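Local coordinates for putative flagellar hook-associated protein (Vibrio parahaemolyticus, PDB 3PWX) that probably serves as a structural component of the bacterial flagellum and binds magnesium, at residues A[55-60]-A[76-81]; A[101-106]-A[120-125]. One frame throughout, in Å; residues are numbered along the deposited sequence.

Contact 1: A[55-60]-A[76-81]; sequences RDIVLW and TELKSY
Ile57 and Leu78 face each other where two helical segments, 55-60 and 76-81, run nearly antiparallel: their axes come within 10.2 Å, their N-to-C directions are 154° apart, and the CA atoms of this pair, the closest across the segments, are separated by 7.4 Å. The interface is small, burying 193 Å² in all, and it is apolar. Ile57 carries it with two branches. Its CG2, anti to the backbone N, lies 3.7 Å from Leu78 CG and equally near Leu78 CD2, the two side chains lying alongside one another and pointing opposite ways. Its other branch ends in CD1, which touches Glu77 CB at 3.9 Å and meets the Tyr81 ring at its edge, near the ring plane, 4.0 Å from CE2. The Glu77 chain turns off at chi2 (-93°), carrying the carboxylate clear of Ile57, and only CB makes the touch. Val58 meets Leu78 nearly perpendicularly, its CG2 4.1 Å from Leu78 CD2; both also rest on Ile158 of helix 154-166, while Val58 further reaches Leu180 of helix 172-223. Helices 7-61 and 71-89 thus form an antiparallel hairpin within the N-terminal helical region of the flagellin family, packed against later helices in a long helical bundle.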
loop_
_atom_site.group_PDB
_atom_site.type_symbol
_atom_site.label_atom_id
_atom_site.label_comp_id
_atom_site.label_asym_id
_atom_site.label_seq_id
_atom_site.Cartn_x
_atom_site.Cartn_y
_atom_site.Cartn_z
ATOM N N ARG A 55 -18.762 -19.499 22.818
ATOM C CA ARG A 55 -19.240 -18.645 23.898
ATOM C C ARG A 55 -20.623 -19.079 24.491
ATOM O O ARG A 55 -20.862 -18.946 25.685
ATOM C CB ARG A 55 -19.284 -17.245 23.419
ATOM C CG ARG A 55 -19.210 -16.217 24.459
ATOM C CD ARG A 55 -19.660 -14.978 23.737
ATOM N NE ARG A 55 -19.611 -13.745 24.512
ATOM C CZ ARG A 55 -20.677 -13.032 24.892
ATOM N NH1 ARG A 55 -21.924 -13.437 24.596
ATOM N NH2 ARG A 55 -20.467 -11.892 25.559
ATOM N N ASP A 56 -21.505 -19.613 23.653
ATOM C CA ASP A 56 -22.818 -20.036 24.063
ATOM C C ASP A 56 -22.770 -21.245 25.007
ATOM O O ASP A 56 -23.623 -21.395 25.913
ATOM C CB ASP A 56 -23.621 -20.404 22.825
ATOM C CG ASP A 56 -24.099 -19.193 22.043
ATOM O OD1 ASP A 56 -24.006 -18.018 22.495
ATOM O OD2 ASP A 56 -24.573 -19.438 20.925
ATOM N N ILE A 57 -21.774 -22.097 24.769
ATOM C CA ILE A 57 -21.521 -23.290 25.567
ATOM C C ILE A 57 -20.956 -22.937 26.940
ATOM O O ILE A 57 -21.432 -23.446 27.976
ATOM C CB ILE A 57 -20.550 -24.260 24.846
ATOM C CG1 ILE A 57 -21.244 -24.949 23.664
ATOM C CG2 ILE A 57 -19.962 -25.262 25.827
ATOM C CD1 ILE A 57 -20.260 -25.508 22.640
ATOM N N VAL A 58 -19.924 -22.100 26.947
ATOM C CA VAL A 58 -19.439 -21.515 28.178
ATOM C C VAL A 58 -20.585 -20.820 28.939
ATOM O O VAL A 58 -20.765 -21.076 30.135
ATOM C CB VAL A 58 -18.304 -20.560 27.907
ATOM C CG1 VAL A 58 -17.893 -19.837 29.172
ATOM C CG2 VAL A 58 -17.140 -21.340 27.322
ATOM N N LEU A 59 -21.369 -19.982 28.243
ATOM C CA LEU A 59 -22.530 -19.328 28.849
ATOM C C LEU A 59 -23.522 -20.305 29.549
ATOM O O LEU A 59 -23.888 -20.073 30.707
ATOM C CB LEU A 59 -23.232 -18.377 27.872
ATOM C CG LEU A 59 -22.510 -17.069 27.482
ATOM C CD1 LEU A 59 -23.295 -16.357 26.427
ATOM C CD2 LEU A 59 -22.202 -16.105 28.637
ATOM N N TRP A 60 -23.929 -21.394 28.879
ATOM C CA TRP A 60 -24.802 -22.363 29.542
ATOM C C TRP A 60 -24.048 -23.114 30.623
ATOM O O TRP A 60 -24.416 -23.036 31.796
ATOM C CB TRP A 60 -25.505 -23.355 28.607
ATOM C CG TRP A 60 -26.713 -23.956 29.342
ATOM C CD1 TRP A 60 -26.680 -24.694 30.503
ATOM C CD2 TRP A 60 -28.111 -23.821 28.999
ATOM N NE1 TRP A 60 -27.954 -25.031 30.895
ATOM C CE2 TRP A 60 -28.855 -24.514 29.997
ATOM C CE3 TRP A 60 -28.807 -23.190 27.948
ATOM C CZ2 TRP A 60 -30.266 -24.598 29.976
ATOM C CZ3 TRP A 60 -30.209 -23.272 27.924
ATOM C CH2 TRP A 60 -30.922 -23.974 28.936
ATOM N N THR A 76 -16.640 -32.071 24.450
ATOM C CA THR A 76 -16.439 -32.449 23.055
ATOM C C THR A 76 -16.782 -31.320 22.073
ATOM O O THR A 76 -16.034 -31.082 21.103
ATOM C CB THR A 76 -17.313 -33.674 22.730
ATOM O OG1 THR A 76 -17.029 -34.695 23.687
ATOM C CG2 THR A 76 -17.087 -34.219 21.320
ATOM N N GLU A 77 -17.904 -30.637 22.296
ATOM C CA GLU A 77 -18.278 -29.554 21.396
ATOM C C GLU A 77 -17.349 -28.332 21.503
ATOM O O GLU A 77 -17.073 -27.681 20.479
ATOM C CB GLU A 77 -19.752 -29.185 21.535
ATOM C CG GLU A 77 -20.720 -30.193 20.888
ATOM C CD GLU A 77 -21.094 -29.811 19.446
ATOM O OE1 GLU A 77 -20.188 -29.764 18.563
ATOM O OE2 GLU A 77 -22.302 -29.555 19.196
ATOM N N LEU A 78 -16.835 -28.051 22.710
ATOM C CA LEU A 78 -15.790 -27.028 22.863
ATOM C C LEU A 78 -14.559 -27.400 22.081
ATOM O O LEU A 78 -14.095 -26.591 21.242
ATOM C CB LEU A 78 -15.406 -26.742 24.304
ATOM C CG LEU A 78 -16.381 -25.895 25.123
ATOM C CD1 LEU A 78 -15.939 -25.935 26.588
ATOM C CD2 LEU A 78 -16.559 -24.424 24.607
ATOM N N LYS A 79 -14.066 -28.613 22.295
ATOM C CA LYS A 79 -12.947 -29.111 21.523
ATOM C C LYS A 79 -13.179 -29.067 20.020
ATOM O O LYS A 79 -12.239 -28.882 19.304
ATOM C CB LYS A 79 -12.534 -30.513 21.951
ATOM C CG LYS A 79 -11.698 -30.597 23.244
ATOM C CD LYS A 79 -11.488 -32.090 23.634
ATOM C CE LYS A 79 -10.832 -32.261 25.005
ATOM N NZ LYS A 79 -10.732 -33.709 25.467
ATOM N N SER A 80 -14.416 -29.207 19.551
ATOM C CA SER A 80 -14.734 -29.098 18.122
ATOM C C SER A 80 -14.510 -27.748 17.527
ATOM O O SER A 80 -13.879 -27.654 16.470
ATOM C CB SER A 80 -16.176 -29.421 17.827
ATOM O OG SER A 80 -16.182 -30.623 17.127
ATOM N N TYR A 81 -15.060 -26.730 18.187
ATOM C CA TYR A 81 -14.926 -25.333 17.767
ATOM C C TYR A 81 -13.478 -24.849 17.940
ATOM O O TYR A 81 -12.959 -24.138 17.095
ATOM C CB TYR A 81 -15.962 -24.444 18.482
ATOM C CG TYR A 81 -17.403 -24.854 18.141
ATOM C CD1 TYR A 81 -17.855 -24.761 16.825
ATOM C CD2 TYR A 81 -18.276 -25.361 19.097
ATOM C CE1 TYR A 81 -19.142 -25.115 16.459
ATOM C CE2 TYR A 81 -19.601 -25.743 18.736
ATOM C CZ TYR A 81 -20.007 -25.591 17.396
ATOM O OH TYR A 81 -21.232 -25.914 16.918
#

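Contact 2: A[101-106]-A[120-125]; sequences SGTKTD and EGNSDV
Thr103 and Asn122 are joined by two hydrogen bonds that use both ends of the Asn122 amide. Thr103 N donates to Asn122 OD1 at 2.9 Å, tilted 26° from the carbonyl plane, while Asn122 ND2 returns a bond to Thr103 OG1 at 2.8 Å, with the acceptor close to the amide plane and an N-H...O angle of 162°. The same hydroxyl donates a hydrogen bond to Asp124 OD2, also 2.8 Å from OG1, meeting the carboxylate from above its plane; Thr103 CG2 lies against Asp124 CB at 3.5 Å. A backbone bond, Asn122 N to Ser101 O at 3.1 Å, adds a further link between the two loops.

Two turns set these groups in place. Segment 101-104 is a type II' beta turn whose second residue, Gly102, adopts a positive phi and brings its CA within 3.2 Å of Asn122 OD1. Across from it, Asn122 OD1 also accepts Asp124 N at 3.0 Å, closing an Asx turn; the two N-H donors reach this oxygen from opposite faces of its plane, which fixes the amide rotation. With chi1 at 68°, the Asn122 CG sits over its own backbone, flanked by N and C, and the amide turns to Thr103.

Farther out, Lys104 touches Asn122 ND2 with CG, and its extended chain then goes on to Glu120 O, where NZ makes a weak bond. Ser101 OG is held by Thr107 O, Glu120 OE1 by Asn111, and Asp124 O by Asn139 ND2.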
loop_
_atom_site.group_PDB
_atom_site.type_symbol
_atom_site.label_atom_id
_atom_site.label_comp_id
_atom_site.label_asym_id
_atom_site.label_seq_id
_atom_site.Cartn_x
_atom_site.Cartn_y
_atom_site.Cartn_z
ATOM N N SER A 101 -0.025 -16.799 7.961
ATOM C CA SER A 101 1.282 -16.861 8.575
ATOM C C SER A 101 2.226 -15.651 8.398
ATOM O O SER A 101 3.439 -15.724 8.746
ATOM C CB SER A 101 1.973 -18.152 8.090
ATOM O OG SER A 101 1.384 -19.282 8.779
ATOM N N GLY A 102 1.739 -14.534 7.891
ATOM C CA GLY A 102 2.663 -13.450 7.689
ATOM C C GLY A 102 3.617 -13.840 6.554
ATOM O O GLY A 102 3.188 -14.353 5.551
ATOM N N THR A 103 4.922 -13.590 6.670
ATOM C CA THR A 103 5.817 -13.947 5.546
ATOM C C THR A 103 6.381 -15.359 5.623
ATOM O O THR A 103 7.160 -15.752 4.759
ATOM C CB THR A 103 6.988 -13.023 5.405
ATOM O OG1 THR A 103 7.564 -12.818 6.700
ATOM C CG2 THR A 103 6.553 -11.717 4.758
ATOM N N LYS A 104 6.022 -16.110 6.643
ATOM C CA LYS A 104 6.494 -17.506 6.773
ATOM C C LYS A 104 5.467 -18.449 6.074
ATOM O O LYS A 104 4.765 -19.228 6.757
ATOM C CB LYS A 104 6.629 -17.887 8.246
ATOM C CG LYS A 104 7.548 -17.081 9.132
ATOM C CD LYS A 104 7.595 -17.825 10.465
ATOM C CE LYS A 104 8.537 -17.240 11.492
ATOM N NZ LYS A 104 8.687 -18.248 12.612
ATOM N N THR A 105 5.388 -18.357 4.738
ATOM C CA THR A 105 4.283 -18.879 3.922
ATOM C C THR A 105 4.195 -20.405 3.863
ATOM O O THR A 105 3.126 -20.950 3.549
ATOM C CB THR A 105 4.351 -18.349 2.468
ATOM O OG1 THR A 105 5.705 -18.427 2.019
ATOM C CG2 THR A 105 3.888 -16.815 2.326
ATOM N N ASP A 106 5.302 -21.105 4.153
ATOM C CA ASP A 106 5.278 -22.572 4.259
ATOM C C ASP A 106 5.177 -23.092 5.700
ATOM O O ASP A 106 5.257 -24.272 5.971
ATOM C CB ASP A 106 6.480 -23.162 3.540
ATOM C CG ASP A 106 6.507 -22.777 2.089
ATOM O OD1 ASP A 106 5.624 -23.235 1.334
ATOM O OD2 ASP A 106 7.400 -21.989 1.695
ATOM N N GLU A 120 3.062 -19.709 15.350
ATOM C CA GLU A 120 4.349 -19.659 14.622
ATOM C C GLU A 120 4.377 -18.765 13.413
ATOM O O GLU A 120 5.446 -18.507 12.906
ATOM C CB GLU A 120 4.846 -21.036 14.244
ATOM C CG GLU A 120 5.815 -21.611 15.245
ATOM C CD GLU A 120 5.689 -23.118 15.282
ATOM O OE1 GLU A 120 5.069 -23.650 14.321
ATOM O OE2 GLU A 120 6.157 -23.772 16.257
ATOM N N GLY A 121 3.228 -18.268 12.954
ATOM C CA GLY A 121 3.204 -17.265 11.904
ATOM C C GLY A 121 3.874 -16.038 12.479
ATOM O O GLY A 121 3.951 -15.942 13.709
ATOM N N ASN A 122 4.348 -15.118 11.627
ATOM C CA ASN A 122 4.825 -13.824 12.083
ATOM C C ASN A 122 3.747 -12.810 11.683
ATOM O O ASN A 122 2.665 -13.214 11.256
ATOM C CB ASN A 122 6.251 -13.498 11.526
ATOM C CG ASN A 122 6.266 -13.273 9.983
ATOM O OD1 ASN A 122 5.295 -12.781 9.423
ATOM N ND2 ASN A 122 7.328 -13.650 9.318
ATOM N N SER A 123 4.009 -11.504 11.791
ATOM C CA SER A 123 2.938 -10.558 11.500
ATOM C C SER A 123 3.261 -9.547 10.379
ATOM O O SER A 123 2.714 -8.399 10.314
ATOM C CB SER A 123 2.475 -9.909 12.790
ATOM O OG SER A 123 3.447 -8.977 13.162
ATOM N N ASP A 124 4.149 -9.988 9.484
ATOM C CA ASP A 124 4.559 -9.237 8.332
ATOM C C ASP A 124 3.436 -9.026 7.333
ATOM O O ASP A 124 2.589 -9.914 7.116
ATOM C CB ASP A 124 5.673 -10.007 7.634
ATOM C CG ASP A 124 7.010 -9.847 8.323
ATOM O OD1 ASP A 124 7.010 -9.327 9.464
ATOM O OD2 ASP A 124 8.041 -10.263 7.732
ATOM N N VAL A 125 3.467 -7.907 6.641
ATOM C CA VAL A 125 2.457 -7.672 5.626
ATOM C C VAL A 125 3.069 -7.972 4.285
ATOM O O VAL A 125 4.231 -7.755 4.110
ATOM C CB VAL A 125 1.909 -6.179 5.661
ATOM C CG1 VAL A 125 1.192 -5.961 7.018
ATOM C CG2 VAL A 125 3.023 -5.216 5.511
#

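Overall arrangement
The two contacts have no element in common: contact 1 pairs helices 7-61 and 71-89, whereas contact 2 ties the loop after helix 71-89 to the loop between strands 118-119 and 127-131. They follow each other along the chain, their centres about 29 Å apart and nearest atoms about 17 Å apart. Both are partly buried, yet contact 2 lies nearer the chain centre, about 12 Å against 23 Å. It also buries more area, 361 Å² against 193 Å². Their chemistry differs with their setting: regular helices meet mainly through branched aliphatic side chains, while irregular loops depend on directional polar bonds. Only contact 2 approaches His97, a magnesium ligand of this protein, though no ion is bound to it in this chain.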